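Local coordinates for protein N-acetylglucosamine 2-epimerase (Xylella fastidiosa, PDB 3GT5) that probably acts as a sugar isomerase of the N-acylglucosamine 2-epimerase family, its exact substrate being unconfirmed, at residues A[8-13]-A[341-346]; A[63-68]-A[72-77]; A[281-286]-A[294-299]; A[259-264]-A[323-328]. One frame throughout, in Å; residues are numbered along the deposited sequence.

Interaction 1 (A[8-13]-A[341-346]); sequences ADFLRT and YAWQHM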
loop_
_atom_site.group_PDB
_atom_site.type_symbol
_atom_site.label_atom_id
_atom_site.label_comp_id
_atom_site.label_asym_id
_atom_site.label_seq_id
_atom_site.Cartn_x
_atom_site.Cartn_y
_atom_site.Cartn_z
ATOM N N ALA A 8 17.243 -13.222 -5.780
ATOM C CA ALA A 8 17.411 -12.529 -4.522
ATOM C C ALA A 8 18.513 -11.454 -4.547
ATOM O O ALA A 8 18.374 -10.409 -3.909
ATOM C CB ALA A 8 17.670 -13.539 -3.382
ATOM N N ASP A 9 19.590 -11.710 -5.293
ATOM C CA ASP A 9 20.670 -10.752 -5.484
ATOM C C ASP A 9 20.110 -9.432 -6.030
ATOM O O ASP A 9 20.383 -8.367 -5.505
ATOM C CB ASP A 9 21.680 -11.350 -6.493
ATOM C CG ASP A 9 22.852 -10.423 -6.804
ATOM O OD1 ASP A 9 23.425 -9.839 -5.856
ATOM O OD2 ASP A 9 23.221 -10.313 -8.010
ATOM N N PHE A 10 19.326 -9.525 -7.091
ATOM C CA PHE A 10 18.742 -8.356 -7.691
ATOM C C PHE A 10 17.828 -7.657 -6.670
ATOM O O PHE A 10 17.927 -6.433 -6.449
ATOM C CB PHE A 10 17.948 -8.682 -8.954
ATOM C CG PHE A 10 17.179 -7.512 -9.432
ATOM C CD1 PHE A 10 17.846 -6.484 -10.105
ATOM C CD2 PHE A 10 15.828 -7.371 -9.124
ATOM C CE1 PHE A 10 17.196 -5.342 -10.476
ATOM C CE2 PHE A 10 15.181 -6.229 -9.490
ATOM C CZ PHE A 10 15.856 -5.206 -10.152
ATOM N N LEU A 11 16.911 -8.422 -6.092
ATOM C CA LEU A 11 15.901 -7.825 -5.189
ATOM C C LEU A 11 16.510 -7.154 -3.960
ATOM O O LEU A 11 16.128 -6.027 -3.563
ATOM C CB LEU A 11 14.833 -8.866 -4.793
ATOM C CG LEU A 11 14.061 -9.434 -6.004
ATOM C CD1 LEU A 11 13.377 -10.775 -5.718
ATOM C CD2 LEU A 11 13.049 -8.418 -6.509
ATOM N N ARG A 12 17.489 -7.822 -3.334
ATOM C CA ARG A 12 18.151 -7.260 -2.170
ATOM C C ARG A 12 18.941 -5.999 -2.501
ATOM O O ARG A 12 18.894 -5.022 -1.762
ATOM C CB ARG A 12 19.070 -8.304 -1.489
ATOM C CG ARG A 12 18.263 -9.395 -0.736
ATOM C CD ARG A 12 19.163 -10.522 -0.081
ATOM N NE ARG A 12 20.443 -9.971 0.389
ATOM C CZ ARG A 12 20.797 -9.669 1.649
ATOM N NH1 ARG A 12 19.997 -9.881 2.702
ATOM N NH2 ARG A 12 22.014 -9.146 1.862
ATOM N N THR A 13 19.627 -6.030 -3.646
ATOM C CA THR A 13 20.409 -4.894 -4.082
ATOM C C THR A 13 19.469 -3.743 -4.369
ATOM O O THR A 13 19.771 -2.623 -4.024
ATOM C CB THR A 13 21.290 -5.214 -5.321
ATOM O OG1 THR A 13 22.132 -6.340 -5.015
ATOM C CG2 THR A 13 22.196 -4.014 -5.710
ATOM N N TYR A 341 10.036 -2.868 -17.989
ATOM C CA TYR A 341 9.495 -1.505 -18.045
ATOM C C TYR A 341 9.970 -0.591 -16.893
ATOM O O TYR A 341 10.432 0.546 -17.071
ATOM C CB TYR A 341 7.969 -1.553 -18.056
ATOM C CG TYR A 341 7.410 -0.179 -18.000
ATOM C CD1 TYR A 341 7.445 0.648 -19.118
ATOM C CD2 TYR A 341 6.908 0.347 -16.827
ATOM C CE1 TYR A 341 6.991 1.927 -19.051
ATOM C CE2 TYR A 341 6.462 1.646 -16.746
ATOM C CZ TYR A 341 6.502 2.442 -17.868
ATOM O OH TYR A 341 6.073 3.770 -17.831
ATOM N N ALA A 342 9.810 -1.089 -15.688
ATOM C CA ALA A 342 10.182 -0.323 -14.507
ATOM C C ALA A 342 11.673 -0.004 -14.505
ATOM O O ALA A 342 12.062 1.105 -14.227
ATOM C CB ALA A 342 9.780 -1.113 -13.248
ATOM N N TRP A 343 12.501 -0.976 -14.806
ATOM C CA TRP A 343 13.957 -0.731 -14.834
ATOM C C TRP A 343 14.370 0.319 -15.875
ATOM O O TRP A 343 15.204 1.162 -15.594
ATOM C CB TRP A 343 14.699 -2.036 -15.085
ATOM C CG TRP A 343 16.106 -1.983 -14.704
ATOM C CD1 TRP A 343 17.171 -2.039 -15.549
ATOM C CD2 TRP A 343 16.636 -1.914 -13.378
ATOM N NE1 TRP A 343 18.350 -2.011 -14.823
ATOM C CE2 TRP A 343 18.048 -1.908 -13.491
ATOM C CE3 TRP A 343 16.060 -1.824 -12.106
ATOM C CZ2 TRP A 343 18.900 -1.792 -12.366
ATOM C CZ3 TRP A 343 16.907 -1.704 -10.989
ATOM C CH2 TRP A 343 18.309 -1.688 -11.133
ATOM N N GLN A 344 13.731 0.292 -17.030
ATOM C CA GLN A 344 14.062 1.206 -18.106
ATOM C C GLN A 344 13.514 2.607 -17.832
ATOM O O GLN A 344 14.163 3.606 -18.176
ATOM C CB GLN A 344 13.555 0.683 -19.467
ATOM C CG GLN A 344 13.840 1.641 -20.634
ATOM C CD GLN A 344 15.328 1.848 -20.861
ATOM O OE1 GLN A 344 16.105 0.882 -20.891
ATOM N NE2 GLN A 344 15.741 3.114 -21.015
ATOM N N HIS A 345 12.312 2.712 -17.258
ATOM C CA HIS A 345 11.649 4.021 -17.145
ATOM C C HIS A 345 11.377 4.622 -15.771
ATOM O O HIS A 345 11.287 5.834 -15.631
ATOM C CB HIS A 345 10.324 3.980 -17.911
ATOM C CG HIS A 345 10.487 3.736 -19.388
ATOM N ND1 HIS A 345 10.228 2.524 -19.984
ATOM C CD2 HIS A 345 10.918 4.556 -20.380
ATOM C CE1 HIS A 345 10.499 2.604 -21.278
ATOM N NE2 HIS A 345 10.922 3.828 -21.538
ATOM N N MET A 346 11.113 3.778 -14.781
ATOM C CA MET A 346 10.636 4.259 -13.495
ATOM C C MET A 346 11.683 4.314 -12.377
ATOM O O MET A 346 11.552 5.101 -11.453
ATOM C CB MET A 346 9.450 3.393 -13.026
ATOM C CG MET A 346 8.283 3.390 -14.018
ATOM S SD MET A 346 6.609 3.713 -13.296
ATOM C CE MET A 346 7.030 5.267 -12.631
#
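F10 drives the rim of its phenyl ring into one face of the W343 indole, an edge-to-face pair in which the planes stand 71° apart and the centroid of the F10 ring lies 5.3 Å from that of the six-membered ring of W343. The tight part is small: F10 CE1 sits over W343 CZ3 at 3.7 Å, and F10 CZ reaches W343 CE3 at 3.9 Å. An extended first torsion, with CG opposite the backbone N (chi1 171°), carries the F10 ring out from its helix to the W343 ring, which comes from the opposite direction. The backbones stay well apart, the CA atoms of F10 and W343 being 11.5 Å from each other, and long, flat residues suit such a span. F10 is the enclosed partner: it is buried, and W339 and F5 each form a further edge-to-face pair with it. W343 marks the looser side, for it remains partly exposed, with H349 as a second edge-to-face partner. This contact between helix 8-22 and helix 329-346 rests on dispersion and on the weak attraction of ring C-H groups for a pi face, which favours a steep tilt between the rings without pairing any polar group.

Interaction 2 (A[63-68]-A[72-77]); sequences MAYLQF and EYLDAV
Y65 and L74 cross at a slant, with the leucine over one face of the ring, where helix 51-68 has turned back into helix 71-88. The tyrosine CG is placed opposite the backbone N (chi1 172°), which carries the ring out across the neighbouring helix. At the root, Y65 CB packs on Y73 CB at 4.0 Å. Further out, Y65 CD1 and CE1 each lie 3.7 Å from L74 CB, and this methylene sits over the ring face, 22° off its normal, as a CH-pi contact. On the other side of the ring axis Y65 CE2 meets L74 CD1 at 4.1 Å, while at the tip Y65 OH rests on L74 CD2 at 3.7 Å. A branched leucine suits this place because its CB and both methyls can spread over a flat ring. The two helices form a tight antiparallel hairpin, with local axes 8.6 Å apart and directed 155° from one another; such helical hairpins build the (alpha/alpha)6 barrel of this family. Y73 lays its ring against the first helix, where Y73 CD2 touches A64 CB at 3.5 Å; the small alanine lets the ring come this close. M19 of helix 8-22 touches both A64 and Y73, and V128 packs against both Y65 and L74.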
loop_
_atom_site.group_PDB
_atom_site.type_symbol
_atom_site.label_atom_id
_atom_site.label_comp_id
_atom_site.label_asym_id
_atom_site.label_seq_id
_atom_site.Cartn_x
_atom_site.Cartn_y
_atom_site.Cartn_z
ATOM N N MET A 63 11.120 -3.491 7.704
ATOM C CA MET A 63 11.352 -4.562 6.768
ATOM C C MET A 63 12.850 -4.599 6.358
ATOM O O MET A 63 13.435 -5.666 6.210
ATOM C CB MET A 63 10.412 -4.414 5.567
ATOM C CG MET A 63 8.918 -4.521 5.959
ATOM S SD MET A 63 8.380 -6.117 6.703
ATOM C CE MET A 63 8.617 -7.095 5.247
ATOM N N ALA A 64 13.476 -3.438 6.223
ATOM C CA ALA A 64 14.927 -3.377 5.979
ATOM C C ALA A 64 15.766 -3.935 7.131
ATOM O O ALA A 64 16.715 -4.663 6.890
ATOM C CB ALA A 64 15.363 -1.978 5.627
ATOM N N TYR A 65 15.411 -3.613 8.364
ATOM C CA TYR A 65 16.100 -4.210 9.514
ATOM C C TYR A 65 15.969 -5.735 9.524
ATOM O O TYR A 65 16.965 -6.428 9.751
ATOM C CB TYR A 65 15.565 -3.646 10.804
ATOM C CG TYR A 65 16.120 -4.365 12.008
ATOM C CD1 TYR A 65 17.424 -4.147 12.433
ATOM C CD2 TYR A 65 15.331 -5.233 12.712
ATOM C CE1 TYR A 65 17.918 -4.792 13.572
ATOM C CE2 TYR A 65 15.792 -5.893 13.825
ATOM C CZ TYR A 65 17.081 -5.683 14.240
ATOM O OH TYR A 65 17.491 -6.345 15.355
ATOM N N LEU A 66 14.767 -6.268 9.252
ATOM C CA LEU A 66 14.534 -7.724 9.196
ATOM C C LEU A 66 15.343 -8.388 8.080
ATOM O O LEU A 66 15.795 -9.522 8.209
ATOM C CB LEU A 66 13.038 -8.048 9.028
ATOM C CG LEU A 66 12.166 -7.732 10.238
ATOM C CD1 LEU A 66 10.712 -8.099 9.953
ATOM C CD2 LEU A 66 12.656 -8.437 11.555
ATOM N N GLN A 67 15.565 -7.666 6.996
ATOM C CA GLN A 67 16.334 -8.216 5.905
ATOM C C GLN A 67 17.834 -8.126 6.112
ATOM O O GLN A 67 18.547 -9.089 5.792
ATOM C CB GLN A 67 15.935 -7.503 4.604
ATOM C CG GLN A 67 16.631 -8.010 3.353
ATOM C CD GLN A 67 16.468 -9.502 3.093
ATOM O OE1 GLN A 67 17.462 -10.211 2.812
ATOM N NE2 GLN A 67 15.267 -9.998 3.196
ATOM N N PHE A 68 18.309 -6.990 6.611
ATOM C CA PHE A 68 19.733 -6.679 6.624
ATOM C C PHE A 68 20.352 -6.645 8.042
ATOM O O PHE A 68 21.581 -6.771 8.182
ATOM C CB PHE A 68 19.998 -5.355 5.906
ATOM C CG PHE A 68 19.595 -5.368 4.479
ATOM C CD1 PHE A 68 20.291 -6.148 3.557
ATOM C CD2 PHE A 68 18.530 -4.606 4.039
ATOM C CE1 PHE A 68 19.916 -6.187 2.217
ATOM C CE2 PHE A 68 18.154 -4.646 2.697
ATOM C CZ PHE A 68 18.859 -5.451 1.792
ATOM N N GLU A 72 21.128 1.060 12.641
ATOM C CA GLU A 72 20.563 2.342 12.310
ATOM C C GLU A 72 19.091 2.208 11.876
ATOM O O GLU A 72 18.280 3.098 12.141
ATOM C CB GLU A 72 21.399 3.069 11.242
ATOM C CG GLU A 72 22.722 3.667 11.776
ATOM C CD GLU A 72 23.384 4.678 10.830
ATOM O OE1 GLU A 72 24.577 5.003 11.063
ATOM O OE2 GLU A 72 22.732 5.151 9.868
ATOM N N TYR A 73 18.732 1.074 11.279
ATOM C CA TYR A 73 17.347 0.887 10.796
ATOM C C TYR A 73 16.417 0.591 11.956
ATOM O O TYR A 73 15.293 1.110 11.991
ATOM C CB TYR A 73 17.267 -0.215 9.777
ATOM C CG TYR A 73 17.996 0.051 8.464
ATOM C CD1 TYR A 73 18.461 1.306 8.111
ATOM C CD2 TYR A 73 18.164 -0.972 7.559
ATOM C CE1 TYR A 73 19.124 1.519 6.878
ATOM C CE2 TYR A 73 18.796 -0.762 6.328
ATOM C CZ TYR A 73 19.277 0.465 6.005
ATOM O OH TYR A 73 19.908 0.624 4.787
ATOM N N LEU A 74 16.879 -0.230 12.909
ATOM C CA LEU A 74 16.098 -0.462 14.152
ATOM C C LEU A 74 15.889 0.831 14.938
ATOM O O LEU A 74 14.797 1.092 15.414
ATOM C CB LEU A 74 16.744 -1.554 15.026
ATOM C CG LEU A 74 15.993 -2.046 16.300
ATOM C CD1 LEU A 74 14.628 -2.581 15.963
ATOM C CD2 LEU A 74 16.807 -3.101 17.009
ATOM N N ASP A 75 16.921 1.660 15.071
ATOM C CA ASP A 75 16.790 2.975 15.700
ATOM C C ASP A 75 15.738 3.869 15.035
ATOM O O ASP A 75 14.992 4.607 15.738
ATOM C CB ASP A 75 18.117 3.729 15.665
ATOM C CG ASP A 75 19.166 3.100 16.553
ATOM O OD1 ASP A 75 18.797 2.299 17.437
ATOM O OD2 ASP A 75 20.363 3.447 16.386
ATOM N N ALA A 76 15.701 3.810 13.699
ATOM C CA ALA A 76 14.748 4.607 12.928
ATOM C C ALA A 76 13.317 4.102 13.117
ATOM O O ALA A 76 12.404 4.924 13.121
ATOM C CB ALA A 76 15.100 4.626 11.418
ATOM N N VAL A 77 13.121 2.795 13.270
ATOM C CA VAL A 77 11.777 2.232 13.614
ATOM C C VAL A 77 11.264 2.852 14.923
ATOM O O VAL A 77 10.107 3.341 14.991
ATOM C CB VAL A 77 11.795 0.670 13.720
ATOM C CG1 VAL A 77 10.472 0.102 14.332
ATOM C CG2 VAL A 77 12.052 0.022 12.364
#

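Interaction 3 (A[281-286]-A[294-299]); sequences VARSWD and YGFAPD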
loop_
_atom_site.group_PDB
_atom_site.type_symbol
_atom_site.label_atom_id
_atom_site.label_comp_id
_atom_site.label_asym_id
_atom_site.label_seq_id
_atom_site.Cartn_x
_atom_site.Cartn_y
_atom_site.Cartn_z
ATOM N N VAL A 281 -4.511 -6.706 -16.164
ATOM C CA VAL A 281 -3.340 -6.448 -17.015
ATOM C C VAL A 281 -3.751 -6.450 -18.502
ATOM O O VAL A 281 -3.169 -5.677 -19.270
ATOM C CB VAL A 281 -2.117 -7.396 -16.714
ATOM C CG1 VAL A 281 -1.739 -7.239 -15.261
ATOM C CG2 VAL A 281 -2.435 -8.885 -17.056
ATOM N N ALA A 282 -4.748 -7.251 -18.892
ATOM C CA ALA A 282 -5.254 -7.243 -20.291
ATOM C C ALA A 282 -5.792 -5.866 -20.653
ATOM O O ALA A 282 -5.547 -5.316 -21.750
ATOM C CB ALA A 282 -6.359 -8.320 -20.502
ATOM N N ARG A 283 -6.577 -5.319 -19.759
ATOM C CA ARG A 283 -7.173 -4.018 -19.987
ATOM C C ARG A 283 -6.209 -2.865 -19.914
ATOM O O ARG A 283 -6.473 -1.835 -20.548
ATOM C CB ARG A 283 -8.274 -3.741 -18.982
ATOM C CG ARG A 283 -9.406 -4.717 -19.027
ATOM C CD ARG A 283 -10.701 -4.192 -19.710
ATOM N NE ARG A 283 -11.703 -5.242 -19.509
ATOM C CZ ARG A 283 -12.695 -5.277 -18.597
ATOM N NH1 ARG A 283 -13.007 -4.256 -17.793
ATOM N NH2 ARG A 283 -13.444 -6.368 -18.534
ATOM N N SER A 284 -5.120 -2.983 -19.136
ATOM C CA SER A 284 -4.306 -1.773 -18.829
ATOM C C SER A 284 -2.863 -1.763 -19.341
ATOM O O SER A 284 -2.259 -0.724 -19.290
ATOM C CB SER A 284 -4.286 -1.498 -17.315
ATOM O OG SER A 284 -3.617 -2.569 -16.666
ATOM N N TRP A 285 -2.324 -2.877 -19.832
ATOM C CA TRP A 285 -0.934 -2.907 -20.295
ATOM C C TRP A 285 -0.831 -2.168 -21.633
ATOM O O TRP A 285 -1.604 -2.448 -22.551
ATOM C CB TRP A 285 -0.432 -4.340 -20.444
ATOM C CG TRP A 285 0.964 -4.436 -20.991
ATOM C CD1 TRP A 285 1.328 -4.764 -22.285
ATOM C CD2 TRP A 285 2.193 -4.191 -20.288
ATOM N NE1 TRP A 285 2.698 -4.742 -22.409
ATOM C CE2 TRP A 285 3.252 -4.400 -21.205
ATOM C CE3 TRP A 285 2.507 -3.821 -18.964
ATOM C CZ2 TRP A 285 4.603 -4.253 -20.844
ATOM C CZ3 TRP A 285 3.860 -3.685 -18.604
ATOM C CH2 TRP A 285 4.883 -3.893 -19.540
ATOM N N ASP A 286 0.065 -1.187 -21.697
ATOM C CA ASP A 286 0.362 -0.416 -22.905
ATOM C C ASP A 286 1.317 -1.264 -23.789
ATOM O O ASP A 286 2.503 -1.310 -23.544
ATOM C CB ASP A 286 0.951 0.928 -22.492
ATOM C CG ASP A 286 1.100 1.922 -23.649
ATOM O OD1 ASP A 286 1.141 3.162 -23.343
ATOM O OD2 ASP A 286 1.226 1.452 -24.792
ATOM N N TYR A 294 -2.990 3.848 -15.485
ATOM C CA TYR A 294 -3.522 4.098 -14.136
ATOM C C TYR A 294 -4.983 3.655 -13.957
ATOM O O TYR A 294 -5.337 3.126 -12.894
ATOM C CB TYR A 294 -3.429 5.559 -13.809
ATOM C CG TYR A 294 -3.640 5.949 -12.370
ATOM C CD1 TYR A 294 -2.964 5.308 -11.327
ATOM C CD2 TYR A 294 -4.441 7.031 -12.057
ATOM C CE1 TYR A 294 -3.107 5.747 -10.009
ATOM C CE2 TYR A 294 -4.621 7.450 -10.749
ATOM C CZ TYR A 294 -3.951 6.803 -9.734
ATOM O OH TYR A 294 -4.104 7.281 -8.456
ATOM N N GLY A 295 -5.814 3.882 -14.976
ATOM C CA GLY A 295 -7.264 3.756 -14.800
ATOM C C GLY A 295 -8.005 3.441 -16.078
ATOM O O GLY A 295 -7.586 3.852 -17.172
ATOM N N PHE A 296 -9.062 2.656 -15.958
ATOM C CA PHE A 296 -9.973 2.425 -17.075
ATOM C C PHE A 296 -11.416 2.518 -16.608
ATOM O O PHE A 296 -11.750 2.239 -15.443
ATOM C CB PHE A 296 -9.669 1.131 -17.863
ATOM C CG PHE A 296 -9.720 -0.131 -17.054
ATOM C CD1 PHE A 296 -10.890 -0.831 -16.905
ATOM C CD2 PHE A 296 -8.560 -0.645 -16.502
ATOM C CE1 PHE A 296 -10.918 -2.043 -16.212
ATOM C CE2 PHE A 296 -8.583 -1.830 -15.755
ATOM C CZ PHE A 296 -9.747 -2.521 -15.603
ATOM N N ALA A 297 -12.261 3.007 -17.511
ATOM C CA ALA A 297 -13.693 3.180 -17.223
ATOM C C ALA A 297 -14.407 1.835 -17.282
ATOM O O ALA A 297 -13.851 0.830 -17.743
ATOM C CB ALA A 297 -14.311 4.181 -18.260
ATOM N N PRO A 298 -15.685 1.792 -16.851
ATOM C CA PRO A 298 -16.455 0.537 -16.944
ATOM C C PRO A 298 -16.725 -0.039 -18.353
ATOM O O PRO A 298 -17.104 -1.184 -18.468
ATOM C CB PRO A 298 -17.763 0.885 -16.223
ATOM C CG PRO A 298 -17.374 1.982 -15.298
ATOM C CD PRO A 298 -16.357 2.811 -16.033
ATOM N N ASP A 299 -16.480 0.737 -19.414
ATOM C CA ASP A 299 -16.576 0.232 -20.789
ATOM C C ASP A 299 -15.240 -0.349 -21.274
ATOM O O ASP A 299 -15.149 -0.761 -22.435
ATOM C CB ASP A 299 -17.054 1.365 -21.744
ATOM C CG ASP A 299 -16.013 2.481 -21.933
ATOM O OD1 ASP A 299 -15.200 2.715 -20.994
ATOM O OD2 ASP A 299 -16.002 3.131 -23.009
#
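S284, at the close of helix 269-284, comes nearest in backbone to F296, CA to CA 7.3 Å, and F296 itself is extended in a short strand just past a classic beta bulge formed by Y294 and G295 opposite D304. The F296 ring projects toward the helix end and takes the R283 side chain across it. R283 CB lies over one face, 3.9 Å from the ring centroid of F296 and 15° off the normal, a CH-pi contact. The last turn of helix 269-284 thus packs against strand 295-296, an outermost strand of the three-stranded antiparallel sheet. Past CB, the arginine bends at chi2 (-104°), and R283 NH1 comes to 3.4 Å from F296 CE1 with the guanidinium plane 75° from that of the ring. Arginine suits this border because its CB lies over the face while the chain reaches on to bring NH1 to the rim. On the buried flank S284 CB approaches F296 CD2 at 4.4 Å; serine is small enough to fit there, and its OG hydrogen bonds back to A280 O.

Interaction 4 (A[259-264]-A[323-328]); sequences ILDRYI and ATRSGD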
loop_
_atom_site.group_PDB
_atom_site.type_symbol
_atom_site.label_atom_id
_atom_site.label_comp_id
_atom_site.label_asym_id
_atom_site.label_seq_id
_atom_site.Cartn_x
_atom_site.Cartn_y
_atom_site.Cartn_z
ATOM N N ILE A 259 -1.282 -14.176 -0.438
ATOM C CA ILE A 259 -0.708 -14.185 0.928
ATOM C C ILE A 259 -1.709 -14.907 1.854
ATOM O O ILE A 259 -1.312 -15.738 2.656
ATOM C CB ILE A 259 -0.401 -12.785 1.432
ATOM C CG1 ILE A 259 0.703 -12.144 0.570
ATOM C CG2 ILE A 259 0.052 -12.840 2.926
ATOM C CD1 ILE A 259 0.946 -10.678 0.833
ATOM N N LEU A 260 -3.000 -14.646 1.693
ATOM C CA LEU A 260 -3.997 -15.374 2.485
ATOM C C LEU A 260 -3.915 -16.872 2.244
ATOM O O LEU A 260 -4.053 -17.664 3.184
ATOM C CB LEU A 260 -5.398 -14.880 2.197
ATOM C CG LEU A 260 -5.760 -13.579 2.904
ATOM C CD1 LEU A 260 -6.889 -12.865 2.147
ATOM C CD2 LEU A 260 -6.176 -13.834 4.378
ATOM N N ASP A 261 -3.664 -17.259 0.986
ATOM C CA ASP A 261 -3.626 -18.673 0.573
ATOM C C ASP A 261 -2.463 -19.439 1.235
ATOM O O ASP A 261 -2.474 -20.691 1.337
ATOM C CB ASP A 261 -3.527 -18.726 -0.945
ATOM C CG ASP A 261 -3.349 -20.127 -1.499
ATOM O OD1 ASP A 261 -4.335 -20.884 -1.571
ATOM O OD2 ASP A 261 -2.203 -20.461 -1.920
ATOM N N ARG A 262 -1.442 -18.708 1.596
ATOM C CA ARG A 262 -0.313 -19.214 2.365
ATOM C C ARG A 262 -0.696 -19.625 3.802
ATOM O O ARG A 262 -0.116 -20.583 4.363
ATOM C CB ARG A 262 0.784 -18.147 2.355
ATOM C CG ARG A 262 2.187 -18.596 2.540
ATOM C CD ARG A 262 3.116 -17.353 2.686
ATOM N NE ARG A 262 3.320 -16.702 1.389
ATOM C CZ ARG A 262 3.656 -15.430 1.170
ATOM N NH1 ARG A 262 3.822 -14.559 2.150
ATOM N NH2 ARG A 262 3.809 -15.026 -0.078
ATOM N N TYR A 263 -1.652 -18.907 4.401
ATOM C CA TYR A 263 -1.996 -19.070 5.816
ATOM C C TYR A 263 -3.342 -19.750 6.038
ATOM O O TYR A 263 -3.635 -20.209 7.157
ATOM C CB TYR A 263 -2.005 -17.706 6.517
ATOM C CG TYR A 263 -0.679 -17.009 6.506
ATOM C CD1 TYR A 263 0.469 -17.645 6.947
ATOM C CD2 TYR A 263 -0.569 -15.707 6.033
ATOM C CE1 TYR A 263 1.680 -17.011 6.915
ATOM C CE2 TYR A 263 0.635 -15.068 6.011
ATOM C CZ TYR A 263 1.745 -15.719 6.437
ATOM O OH TYR A 263 2.915 -15.049 6.393
ATOM N N ILE A 264 -4.184 -19.768 5.011
ATOM C CA ILE A 264 -5.535 -20.308 5.101
ATOM C C ILE A 264 -5.753 -21.337 3.993
ATOM O O ILE A 264 -5.490 -21.073 2.809
ATOM C CB ILE A 264 -6.567 -19.178 4.916
ATOM C CG1 ILE A 264 -6.474 -18.194 6.088
ATOM C CG2 ILE A 264 -8.004 -19.733 4.690
ATOM C CD1 ILE A 264 -7.535 -17.130 6.049
ATOM N N ALA A 323 2.693 -16.929 -10.216
ATOM C CA ALA A 323 3.629 -17.865 -10.884
ATOM C C ALA A 323 4.035 -19.020 -9.977
ATOM O O ALA A 323 4.030 -20.196 -10.420
ATOM C CB ALA A 323 4.883 -17.116 -11.422
ATOM N N THR A 324 4.376 -18.730 -8.725
ATOM C CA THR A 324 4.892 -19.743 -7.814
ATOM C C THR A 324 3.796 -20.704 -7.370
ATOM O O THR A 324 4.000 -21.914 -7.327
ATOM C CB THR A 324 5.551 -19.102 -6.582
ATOM O OG1 THR A 324 6.557 -18.184 -7.023
ATOM C CG2 THR A 324 6.213 -20.199 -5.720
ATOM N N ARG A 325 2.609 -20.163 -7.102
ATOM C CA ARG A 325 1.474 -20.994 -6.714
ATOM C C ARG A 325 0.897 -21.828 -7.866
ATOM O O ARG A 325 0.582 -23.024 -7.695
ATOM C CB ARG A 325 0.374 -20.096 -6.131
ATOM C CG ARG A 325 -0.838 -20.818 -5.585
ATOM C CD ARG A 325 -0.469 -21.916 -4.581
ATOM N NE ARG A 325 -1.587 -22.274 -3.713
ATOM C CZ ARG A 325 -2.610 -23.064 -4.039
ATOM N NH1 ARG A 325 -2.706 -23.616 -5.254
ATOM N NH2 ARG A 325 -3.559 -23.303 -3.129
ATOM N N SER A 326 0.755 -21.214 -9.032
ATOM C CA SER A 326 0.059 -21.833 -10.147
ATOM C C SER A 326 0.966 -22.708 -11.005
ATOM O O SER A 326 0.466 -23.575 -11.715
ATOM C CB SER A 326 -0.569 -20.759 -11.036
ATOM O OG SER A 326 0.433 -20.093 -11.795
ATOM N N GLY A 327 2.269 -22.451 -10.978
ATOM C CA GLY A 327 3.211 -23.046 -11.947
ATOM C C GLY A 327 3.040 -22.552 -13.386
ATOM O O GLY A 327 3.654 -23.083 -14.299
ATOM N N ASP A 328 2.203 -21.551 -13.617
ATOM C CA ASP A 328 1.970 -21.057 -14.965
ATOM C C ASP A 328 3.072 -20.046 -15.310
ATOM O O ASP A 328 3.203 -19.009 -14.670
ATOM C CB ASP A 328 0.581 -20.426 -15.063
ATOM C CG ASP A 328 0.127 -20.209 -16.480
ATOM O OD1 ASP A 328 0.944 -19.837 -17.352
ATOM O OD2 ASP A 328 -1.076 -20.404 -16.726
#
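D261 and R325 both set CG opposite their own backbone N, with chi1 175° for the aspartate and -176° for the arginine, and this sends carboxylate and guanidinium toward each other. A further bend at chi2 of R325 swings its NE to the acid. The pair is an interhelical salt bridge in the (alpha/alpha)6 barrel expected of this family, linking helix 247-263 to the C-terminal turn of helix 309-326. R325 NE gives the stronger bond, 2.6 Å to D261 OD2, which it meets on the syn side and slightly out of the carboxylate plane; OD2 in turn lies tilted from the guanidinium plane, in keeping with the bent N-H geometry. R325 NH2 adds a weak, strongly bent bond of 3.0 Å to D261 OD1. With the two groups turned 47° from coplanarity, the bridge is a skewed two-point grip. An arginine suits the end of a helix, where its positive charge would complement the partial negative charge of the terminal carbonyls, and aspartate and arginine probably neutralise each other. V270 of helix 269-284 touches both residues. Just beyond R325 the helix stops at G327, whose positive phi glycine tolerates readily, and S326 OG accepts from D328 N at 2.9 Å, forming an ST turn.

From the N terminus, residues 8-13 open the longest loop, which interaction 1 closes at 341-346, joining helix 8-22 to helix 329-346 and enclosing the other three contacts. Interaction 2 shuts first, as a short hairpin between helices 51-68 and 71-88. Well along the chain, 259-264 opens the loop of interaction 4; interaction 3 lies nested within it, tying a helix end to the small sheet, before 323-328 completes it and joins helix 247-263 to helix 309-326. None of the loops cross. Interactions 2 and 3 have centres about 37 Å apart, yet interaction 1 touches both: R12 NH1 lies 2.6 Å from Q67 OE1, probably a hydrogen bond, and Y341 packs against W285.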